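Local coordinates for phosphate-binding protein (Unidentified prokaryotic organism, PDB 3W9V), which binds inorganic phosphate as a secreted DING protein of the PstS family, and associates with human PON1 in a heterooligomer, at residues K34-F39 against K63-E68; K110-V115 against R152-K157; S257-P262 against G284-P289. The protein carries 1 engineered substitution. One frame throughout, in Å; residues are numbered along the deposited sequence.

Contact 1: residues K34-F39 against K63-E68; sequences KGKIAF and KLTATE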
loop_
_atom_site.group_PDB
_atom_site.type_symbol
_atom_site.label_atom_id
_atom_site.label_comp_id
_atom_site.label_asym_id
_atom_site.label_seq_id
_atom_site.Cartn_x
_atom_site.Cartn_y
_atom_site.Cartn_z
ATOM N N LYS A 34 -2.213 -10.169 -7.861
ATOM C CA LYS A 34 -1.332 -11.116 -8.531
ATOM C C LYS A 34 -0.137 -11.511 -7.670
ATOM O O LYS A 34 0.309 -12.661 -7.707
ATOM C CB LYS A 34 -0.891 -10.582 -9.892
ATOM C CG LYS A 34 -1.980 -10.701 -10.940
ATOM C CD LYS A 34 -1.461 -10.396 -12.331
ATOM C CE LYS A 34 -2.556 -10.547 -13.377
ATOM N NZ LYS A 34 -3.605 -9.502 -13.223
ATOM N N GLY A 35 0.378 -10.572 -6.884
ATOM C CA GLY A 35 1.467 -10.888 -5.971
ATOM C C GLY A 35 1.074 -11.957 -4.966
ATOM O O GLY A 35 1.829 -12.903 -4.710
ATOM N N LYS A 36 -0.117 -11.810 -4.392
ATOM C CA LYS A 36 -0.585 -12.791 -3.425
ATOM C C LYS A 36 -0.751 -14.170 -4.065
ATOM O O LYS A 36 -0.318 -15.166 -3.496
ATOM C CB LYS A 36 -1.873 -12.332 -2.728
ATOM C CG LYS A 36 -1.675 -11.116 -1.831
ATOM C CD LYS A 36 -2.829 -10.927 -0.853
ATOM C CE LYS A 36 -4.129 -10.579 -1.559
ATOM N NZ LYS A 36 -5.242 -10.464 -0.571
ATOM N N ILE A 37 -1.377 -14.233 -5.239
ATOM C CA ILE A 37 -1.542 -15.510 -5.933
ATOM C C ILE A 37 -0.178 -16.131 -6.242
ATOM O O ILE A 37 0.055 -17.327 -6.013
ATOM C CB ILE A 37 -2.344 -15.336 -7.240
ATOM C CG1 ILE A 37 -3.802 -14.987 -6.934
ATOM C CG2 ILE A 37 -2.282 -16.603 -8.096
ATOM C CD1 ILE A 37 -4.556 -14.443 -8.124
ATOM N N ALA A 38 0.729 -15.303 -6.747
ATOM C CA ALA A 38 2.061 -15.767 -7.108
ATOM C C ALA A 38 2.736 -16.447 -5.927
ATOM O O ALA A 38 3.277 -17.545 -6.057
ATOM C CB ALA A 38 2.913 -14.616 -7.625
ATOM N N PHE A 39 2.706 -15.797 -4.766
ATOM C CA PHE A 39 3.324 -16.403 -3.598
ATOM C C PHE A 39 2.538 -17.602 -3.066
ATOM O O PHE A 39 3.098 -18.685 -2.872
ATOM C CB PHE A 39 3.528 -15.392 -2.468
ATOM C CG PHE A 39 4.181 -15.991 -1.257
ATOM C CD1 PHE A 39 5.559 -16.012 -1.142
ATOM C CD2 PHE A 39 3.421 -16.568 -0.249
ATOM C CE1 PHE A 39 6.167 -16.578 -0.036
ATOM C CE2 PHE A 39 4.026 -17.144 0.854
ATOM C CZ PHE A 39 5.400 -17.143 0.962
ATOM N N LYS A 63 -3.958 -6.917 2.453
ATOM C CA LYS A 63 -3.725 -7.913 3.489
ATOM C C LYS A 63 -4.147 -9.306 3.048
ATOM O O LYS A 63 -5.104 -9.485 2.286
ATOM C CB LYS A 63 -4.450 -7.547 4.779
ATOM C CG LYS A 63 -3.732 -6.483 5.567
ATOM C CD LYS A 63 -4.311 -6.305 6.950
ATOM C CE LYS A 63 -4.108 -7.523 7.820
ATOM N NZ LYS A 63 -4.298 -7.197 9.262
ATOM N N LEU A 64 -3.432 -10.308 3.537
ATOM C CA LEU A 64 -3.854 -11.681 3.329
ATOM C C LEU A 64 -5.192 -11.912 4.026
ATOM O O LEU A 64 -5.378 -11.505 5.175
ATOM C CB LEU A 64 -2.795 -12.641 3.866
ATOM C CG LEU A 64 -1.526 -12.687 3.009
ATOM C CD1 LEU A 64 -0.356 -13.245 3.802
ATOM C CD2 LEU A 64 -1.772 -13.519 1.761
ATOM N N THR A 65 -6.124 -12.552 3.329
ATOM C CA THR A 65 -7.441 -12.822 3.892
ATOM C C THR A 65 -7.429 -14.081 4.746
ATOM O O THR A 65 -6.486 -14.872 4.694
ATOM C CB THR A 65 -8.483 -13.027 2.794
ATOM O OG1 THR A 65 -8.195 -14.243 2.097
ATOM C CG2 THR A 65 -8.478 -11.856 1.813
ATOM N N ALA A 66 -8.497 -14.278 5.511
ATOM C CA ALA A 66 -8.630 -15.477 6.326
ATOM C C ALA A 66 -8.540 -16.741 5.473
ATOM O O ALA A 66 -7.875 -17.702 5.857
ATOM C CB ALA A 66 -9.938 -15.454 7.101
ATOM N N THR A 67 -9.210 -16.741 4.326
ATOM C CA THR A 67 -9.182 -17.892 3.431
ATOM C C THR A 67 -7.780 -18.125 2.871
ATOM O O THR A 67 -7.303 -19.258 2.820
ATOM C CB THR A 67 -10.204 -17.739 2.282
ATOM O OG1 THR A 67 -11.528 -17.673 2.831
ATOM C CG2 THR A 67 -10.130 -18.921 1.328
ATOM N N GLU A 68 -7.110 -17.052 2.457
ATOM C CA GLU A 68 -5.748 -17.178 1.938
ATOM C C GLU A 68 -4.811 -17.790 2.974
ATOM O O GLU A 68 -4.040 -18.704 2.672
ATOM C CB GLU A 68 -5.218 -15.817 1.467
ATOM C CG GLU A 68 -5.825 -15.372 0.143
ATOM C CD GLU A 68 -5.558 -13.912 -0.202
ATOM O OE1 GLU A 68 -5.266 -13.104 0.704
ATOM O OE2 GLU A 68 -5.653 -13.563 -1.404
#
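Lys36 reaches out from helix 32-41 and sets its ammonium group between the carboxylate of Glu68 and the carbonyl of Lys63. The two charged side chains cross at about a right angle. Glu68 OE1 receives Lys36 NZ through its syn lone pair at 2.9 Å, completing a salt bridge; the second oxygen, Glu68 OE2, lies 3.2 Å from Lys36 NZ and adds a weak bond. Lys36 NZ also donates to Lys63 O at 3.0 Å, approaching from above the carbonyl plane, 44° out of it. Ser62 OG, just before the second segment, is a further hydrogen-bond partner of this nitrogen. The lysine chain is bent once, and the bend at chi3 (-66°) turns CE and NZ toward the carboxylate and the Lys63 carbonyl. Its aliphatic part is used as well: Lys36 CD packs 3.8 Å from Leu64 CD2, the two side chains running antiparallel alongside each other, while Leu64 also rests on Leu40 and Ile302. Glu68 OE1 is gripped twice. Besides the lysine, Glu68 OE1 accepts Thr65 N at 2.8 Å on its anti side, 27° out of the carboxylate plane, so this one oxygen is held on both its syn and anti sides. Thr65 OG1 in turn accepts Glu68 N at 3.0 Å. These bonds fix the rotation of the carboxylate, and the adjacent ammonium probably favours its ionised form. Lys63 sends its own side chain elsewhere, to Asp271 and the carbonyl of Val274. The reciprocal Thr65-Glu68 pair is a capping box, with Thr65 as N-cap of helix 66-75; the Glu68 carboxylate of the box also takes the salt bridge from helix 32-41, joining that helix to the N-terminus of helix 66-75, with strand 57-60 between them in sequence.

Contact 2: residues K110-V115 against R152-K157; sequences KELCGV and RFLNAK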
loop_
_atom_site.group_PDB
_atom_site.type_symbol
_atom_site.label_atom_id
_atom_site.label_comp_id
_atom_site.label_asym_id
_atom_site.label_seq_id
_atom_site.Cartn_x
_atom_site.Cartn_y
_atom_site.Cartn_z
ATOM N N LYS A 110 -15.301 15.375 3.289
ATOM C CA LYS A 110 -16.650 15.299 2.725
ATOM C C LYS A 110 -16.638 15.484 1.199
ATOM O O LYS A 110 -17.332 14.770 0.475
ATOM C CB LYS A 110 -17.568 16.327 3.397
ATOM C CG LYS A 110 -18.996 16.379 2.844
ATOM C CD LYS A 110 -19.720 15.052 2.994
ATOM C CE LYS A 110 -21.182 15.169 2.584
ATOM N NZ LYS A 110 -21.838 13.833 2.539
ATOM N N GLU A 111 -15.839 16.434 0.715
ATOM C CA GLU A 111 -15.693 16.645 -0.727
ATOM C C GLU A 111 -15.042 15.451 -1.420
ATOM O O GLU A 111 -15.490 15.030 -2.485
ATOM C CB GLU A 111 -14.910 17.929 -1.021
ATOM C CG GLU A 111 -15.738 19.192 -0.826
ATOM C CD GLU A 111 -14.907 20.458 -0.792
ATOM O OE1 GLU A 111 -13.660 20.370 -0.739
ATOM O OE2 GLU A 111 -15.520 21.550 -0.811
ATOM N N LEU A 112 -13.973 14.920 -0.821
ATOM C CA LEU A 112 -13.311 13.722 -1.342
ATOM C C LEU A 112 -14.327 12.604 -1.514
ATOM O O LEU A 112 -14.401 11.966 -2.566
ATOM C CB LEU A 112 -12.203 13.254 -0.392
ATOM C CG LEU A 112 -11.530 11.925 -0.768
ATOM C CD1 LEU A 112 -10.513 12.115 -1.889
ATOM C CD2 LEU A 112 -10.884 11.266 0.443
ATOM N N CYS A 113 -15.115 12.379 -0.469
ATOM C CA CYS A 113 -16.146 11.351 -0.491
ATOM C C CYS A 113 -17.151 11.567 -1.624
ATOM O O CYS A 113 -17.536 10.621 -2.310
ATOM C CB CYS A 113 -16.850 11.304 0.867
ATOM S SG CYS A 113 -15.740 10.775 2.209
ATOM N N GLY A 114 -17.563 12.816 -1.825
ATOM C CA GLY A 114 -18.489 13.143 -2.896
ATOM C C GLY A 114 -17.915 12.973 -4.289
ATOM O O GLY A 114 -18.628 12.573 -5.212
ATOM N N VAL A 115 -16.634 13.278 -4.451
ATOM C CA VAL A 115 -15.984 13.067 -5.737
ATOM C C VAL A 115 -15.970 11.584 -6.091
ATOM O O VAL A 115 -16.323 11.189 -7.207
ATOM C CB VAL A 115 -14.554 13.638 -5.736
ATOM C CG1 VAL A 115 -13.772 13.166 -6.961
ATOM C CG2 VAL A 115 -14.601 15.162 -5.672
ATOM N N ARG A 152 -10.389 1.542 2.395
ATOM C CA ARG A 152 -10.461 1.422 3.845
ATOM C C ARG A 152 -10.728 2.799 4.454
ATOM O O ARG A 152 -11.501 2.937 5.408
ATOM C CB ARG A 152 -9.205 0.780 4.431
ATOM C CG ARG A 152 -9.364 0.458 5.909
ATOM C CD ARG A 152 -8.213 -0.387 6.436
ATOM N NE ARG A 152 -8.243 -1.748 5.904
ATOM C CZ ARG A 152 -7.295 -2.289 5.142
ATOM N NH1 ARG A 152 -7.443 -3.541 4.724
ATOM N NH2 ARG A 152 -6.207 -1.597 4.812
ATOM N N PHE A 153 -10.119 3.826 3.873
ATOM C CA PHE A 153 -10.346 5.191 4.332
ATOM C C PHE A 153 -11.772 5.645 4.014
ATOM O O PHE A 153 -12.458 6.206 4.879
ATOM C CB PHE A 153 -9.329 6.154 3.712
ATOM C CG PHE A 153 -9.525 7.578 4.145
ATOM C CD1 PHE A 153 -9.025 8.016 5.359
ATOM C CD2 PHE A 153 -10.215 8.474 3.347
ATOM C CE1 PHE A 153 -9.212 9.326 5.772
ATOM C CE2 PHE A 153 -10.406 9.789 3.758
ATOM C CZ PHE A 153 -9.903 10.209 4.971
ATOM N N LEU A 154 -12.223 5.400 2.783
ATOM C CA LEU A 154 -13.582 5.776 2.394
ATOM C C LEU A 154 -14.618 5.075 3.275
ATOM O O LEU A 154 -15.614 5.681 3.680
ATOM C CB LEU A 154 -13.849 5.450 0.928
ATOM C CG LEU A 154 -12.923 6.090 -0.110
ATOM C CD1 LEU A 154 -13.327 5.613 -1.492
ATOM C CD2 LEU A 154 -12.933 7.613 -0.033
ATOM N N ASN A 155 -14.383 3.804 3.580
ATOM C CA ASN A 155 -15.285 3.044 4.439
ATOM C C ASN A 155 -15.381 3.651 5.838
ATOM O O ASN A 155 -16.460 3.690 6.437
ATOM C CB ASN A 155 -14.805 1.594 4.507
ATOM C CG ASN A 155 -15.556 0.776 5.530
ATOM O OD1 ASN A 155 -15.088 0.591 6.654
ATOM N ND2 ASN A 155 -16.720 0.268 5.144
ATOM N N ALA A 156 -14.258 4.140 6.350
ATOM C CA ALA A 156 -14.215 4.707 7.690
ATOM C C ALA A 156 -14.797 6.119 7.771
ATOM O O ALA A 156 -15.420 6.478 8.777
ATOM C CB ALA A 156 -12.775 4.696 8.223
ATOM N N LYS A 157 -14.620 6.911 6.715
ATOM C CA LYS A 157 -14.843 8.355 6.792
ATOM C C LYS A 157 -15.970 8.901 5.913
ATOM O O LYS A 157 -16.460 10.007 6.163
ATOM C CB LYS A 157 -13.541 9.095 6.476
ATOM C CG LYS A 157 -12.428 8.825 7.475
ATOM C CD LYS A 157 -12.845 9.262 8.867
ATOM C CE LYS A 157 -11.679 9.226 9.834
ATOM N NZ LYS A 157 -12.059 9.781 11.162
#
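Leu112 and Phe153 meet at the heart of this buried helix pair, with Leu112 CD2 3.7 Å from Phe153 CE2. Both side chains leave their helices with CG opposite the backbone nitrogen (chi1 174° for Leu112, 180° for Phe153), which carries the leucine methyl and the ring into the space between the helices. The methyl comes at the ring obliquely. The same Leu112 CD2 also touches Leu154 CD2 at 4.2 Å, so one branch serves two successive residues of the other helix. Leu112 is modelled in two conformations, and these contacts hold for the one described. Leu154 starts out alongside the interface, and its CD2 branch, the one not anti to CA, turns in toward Leu112. Within its own helix Phe153 is backed by Lys157, whose CG lies 3.6 Å above one face of the ring, offset toward the rim. Lys157 begins toward the facing helix, but its first two torsions lead the amino end away. Cys113 SG lies 4.1 Å from Lys157 O at the end of that helix. The axes of 110-115 and 152-157 approach to 10.7 Å and cross at -117°. Apolar packing thus joins helix 109-117 to the C-terminal turns of helix 145-157, and the disulfide of Cys113 ties it to Cys158 just beyond the helix end, while Tyr288, following strand 286-287, meets Phe153 edge-to-face and Val109 packs against the phenylalanine.

Contact 3: residues S257-P262 against G284-P289; sequences SVVPLP and GVVAYP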
loop_
_atom_site.group_PDB
_atom_site.type_symbol
_atom_site.label_atom_id
_atom_site.label_comp_id
_atom_site.label_asym_id
_atom_site.label_seq_id
_atom_site.Cartn_x
_atom_site.Cartn_y
_atom_site.Cartn_z
ATOM N N SER A 257 4.249 6.790 13.610
ATOM C CA SER A 257 5.197 6.510 14.690
ATOM C C SER A 257 4.536 5.911 15.934
ATOM O O SER A 257 5.180 5.186 16.698
ATOM C CB SER A 257 5.989 7.765 15.055
ATOM O OG SER A 257 5.187 8.690 15.762
ATOM N N VAL A 258 3.253 6.200 16.122
ATOM C CA VAL A 258 2.520 5.725 17.300
ATOM C C VAL A 258 1.558 4.559 17.028
ATOM O O VAL A 258 0.714 4.234 17.865
ATOM C CB VAL A 258 1.753 6.873 17.992
ATOM C CG1 VAL A 258 2.715 7.970 18.433
ATOM C CG2 VAL A 258 0.682 7.431 17.074
ATOM N N VAL A 259 1.681 3.927 15.866
ATOM C CA VAL A 259 0.910 2.722 15.583
ATOM C C VAL A 259 1.390 1.623 16.517
ATOM O O VAL A 259 2.588 1.334 16.558
ATOM C CB VAL A 259 1.095 2.284 14.117
ATOM C CG1 VAL A 259 0.554 0.880 13.895
ATOM C CG2 VAL A 259 0.428 3.288 13.183
ATOM N N PRO A 260 0.468 1.011 17.281
ATOM C CA PRO A 260 0.904 -0.006 18.246
ATOM C C PRO A 260 1.556 -1.217 17.583
ATOM O O PRO A 260 1.185 -1.592 16.468
ATOM C CB PRO A 260 -0.402 -0.424 18.933
ATOM C CG PRO A 260 -1.313 0.748 18.758
ATOM C CD PRO A 260 -0.971 1.313 17.406
ATOM N N LEU A 261 2.501 -1.839 18.281
ATOM C CA LEU A 261 3.133 -3.064 17.802
ATOM C C LEU A 261 2.131 -4.212 17.745
ATOM O O LEU A 261 1.127 -4.198 18.457
ATOM C CB LEU A 261 4.296 -3.449 18.715
ATOM C CG LEU A 261 5.488 -2.498 18.690
ATOM C CD1 LEU A 261 6.542 -2.933 19.691
ATOM C CD2 LEU A 261 6.082 -2.426 17.287
ATOM N N PRO A 262 2.403 -5.221 16.903
ATOM C CA PRO A 262 1.520 -6.390 16.883
ATOM C C PRO A 262 1.529 -7.083 18.245
ATOM O O PRO A 262 2.578 -7.180 18.879
ATOM C CB PRO A 262 2.162 -7.298 15.831
ATOM C CG PRO A 262 3.026 -6.396 15.004
ATOM C CD PRO A 262 3.530 -5.365 15.967
ATOM N N GLY A 284 -7.359 -3.757 17.909
ATOM C CA GLY A 284 -6.276 -3.905 16.953
ATOM C C GLY A 284 -6.313 -2.867 15.847
ATOM O O GLY A 284 -5.301 -2.609 15.192
ATOM N N VAL A 285 -7.480 -2.271 15.632
ATOM C CA VAL A 285 -7.625 -1.229 14.622
ATOM C C VAL A 285 -7.100 0.112 15.140
ATOM O O VAL A 285 -7.335 0.477 16.299
ATOM C CB VAL A 285 -9.092 -1.090 14.175
ATOM C CG1 VAL A 285 -9.241 0.018 13.145
ATOM C CG2 VAL A 285 -9.592 -2.410 13.608
ATOM N N VAL A 286 -6.383 0.832 14.280
ATOM C CA VAL A 286 -5.828 2.139 14.624
ATOM C C VAL A 286 -6.665 3.251 13.993
ATOM O O VAL A 286 -6.936 3.225 12.793
ATOM C CB VAL A 286 -4.375 2.273 14.127
ATOM C CG1 VAL A 286 -3.770 3.592 14.587
ATOM C CG2 VAL A 286 -3.541 1.099 14.616
ATOM N N ALA A 287 -7.077 4.233 14.784
ATOM C CA ALA A 287 -7.900 5.308 14.240
ATOM C C ALA A 287 -7.138 6.126 13.203
ATOM O O ALA A 287 -5.971 6.459 13.409
ATOM C CB ALA A 287 -8.405 6.216 15.354
ATOM N N TYR A 288 -7.794 6.444 12.087
ATOM C CA TYR A 288 -7.230 7.409 11.149
ATOM C C TYR A 288 -6.937 8.694 11.918
ATOM O O TYR A 288 -7.716 9.099 12.783
ATOM C CB TYR A 288 -8.167 7.669 9.961
ATOM C CG TYR A 288 -8.120 6.578 8.911
ATOM C CD1 TYR A 288 -7.036 6.460 8.047
ATOM C CD2 TYR A 288 -9.156 5.658 8.791
ATOM C CE1 TYR A 288 -6.988 5.452 7.092
ATOM C CE2 TYR A 288 -9.119 4.651 7.839
ATOM C CZ TYR A 288 -8.036 4.548 6.997
ATOM O OH TYR A 288 -8.012 3.529 6.073
ATOM N N PRO A 289 -5.796 9.328 11.631
ATOM C CA PRO A 289 -5.349 10.478 12.426
ATOM C C PRO A 289 -6.176 11.737 12.194
ATOM O O PRO A 289 -6.617 12.000 11.079
ATOM C CB PRO A 289 -3.923 10.703 11.924
ATOM C CG PRO A 289 -3.938 10.180 10.524
ATOM C CD PRO A 289 -4.829 8.974 10.579
#
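Val286 places CG1 opposite its backbone nitrogen (chi1 -175°), which swings its other methyl, CG2, beside that nitrogen and into contact with the extended Val259-Pro260 pair. Val259 adopts nearly the same torsion (chi1 167°), and here it is the anti branch, CG1, that does the touching, 4.2 Å from Val286 CG2. The two valine side chains cross at about a right angle. Val286 CG2 comes closer still to the proline, 3.8 Å from Pro260 CD, the ring carbon bonded to the proline nitrogen; these side chains run past one another in opposite directions. One methyl therefore bears on two consecutive residues, meeting a branch of the first and CD of the second. Contact between the segments is wholly apolar, with no hydrogen bond across it and only 100 Å² buried on the two sides together. Each backbone is held by other partners instead. The carbonyl of Val259 accepts the indole N-H of Trp346 in helix 344-354, while the backbone of Val286 bonds to Val276 and Gly278. Val259 also leans on Pro275, adding a further apolar neighbour. The contact is apolar packing of the irregular segment after helix 253-257 against a side chain of strand 286-287 in the small two-stranded parallel sheet formed with strand 277-278.

Overall arrangement
The three contacts lie in series along the chain. Contacts 2 and 3 have centres 20 Å apart yet touch through Tyr288: its hydroxyl meets Arg152 and Phe153, its ring Ala156 and its CB Lys157, so helix 145-157 packs against helix 109-117 and also against the segment that follows strand 286-287. Contact 1 touches neither: its centre lies 26 Å from that of contact 2 and 23 Å from that of contact 3, with nearest atoms about 5 and 8 Å away. Glu148 offers an indirect link, since its carboxylate meets both the backbone nitrogen of Lys63 in contact 1 and the guanidinium of Arg152 in contact 2.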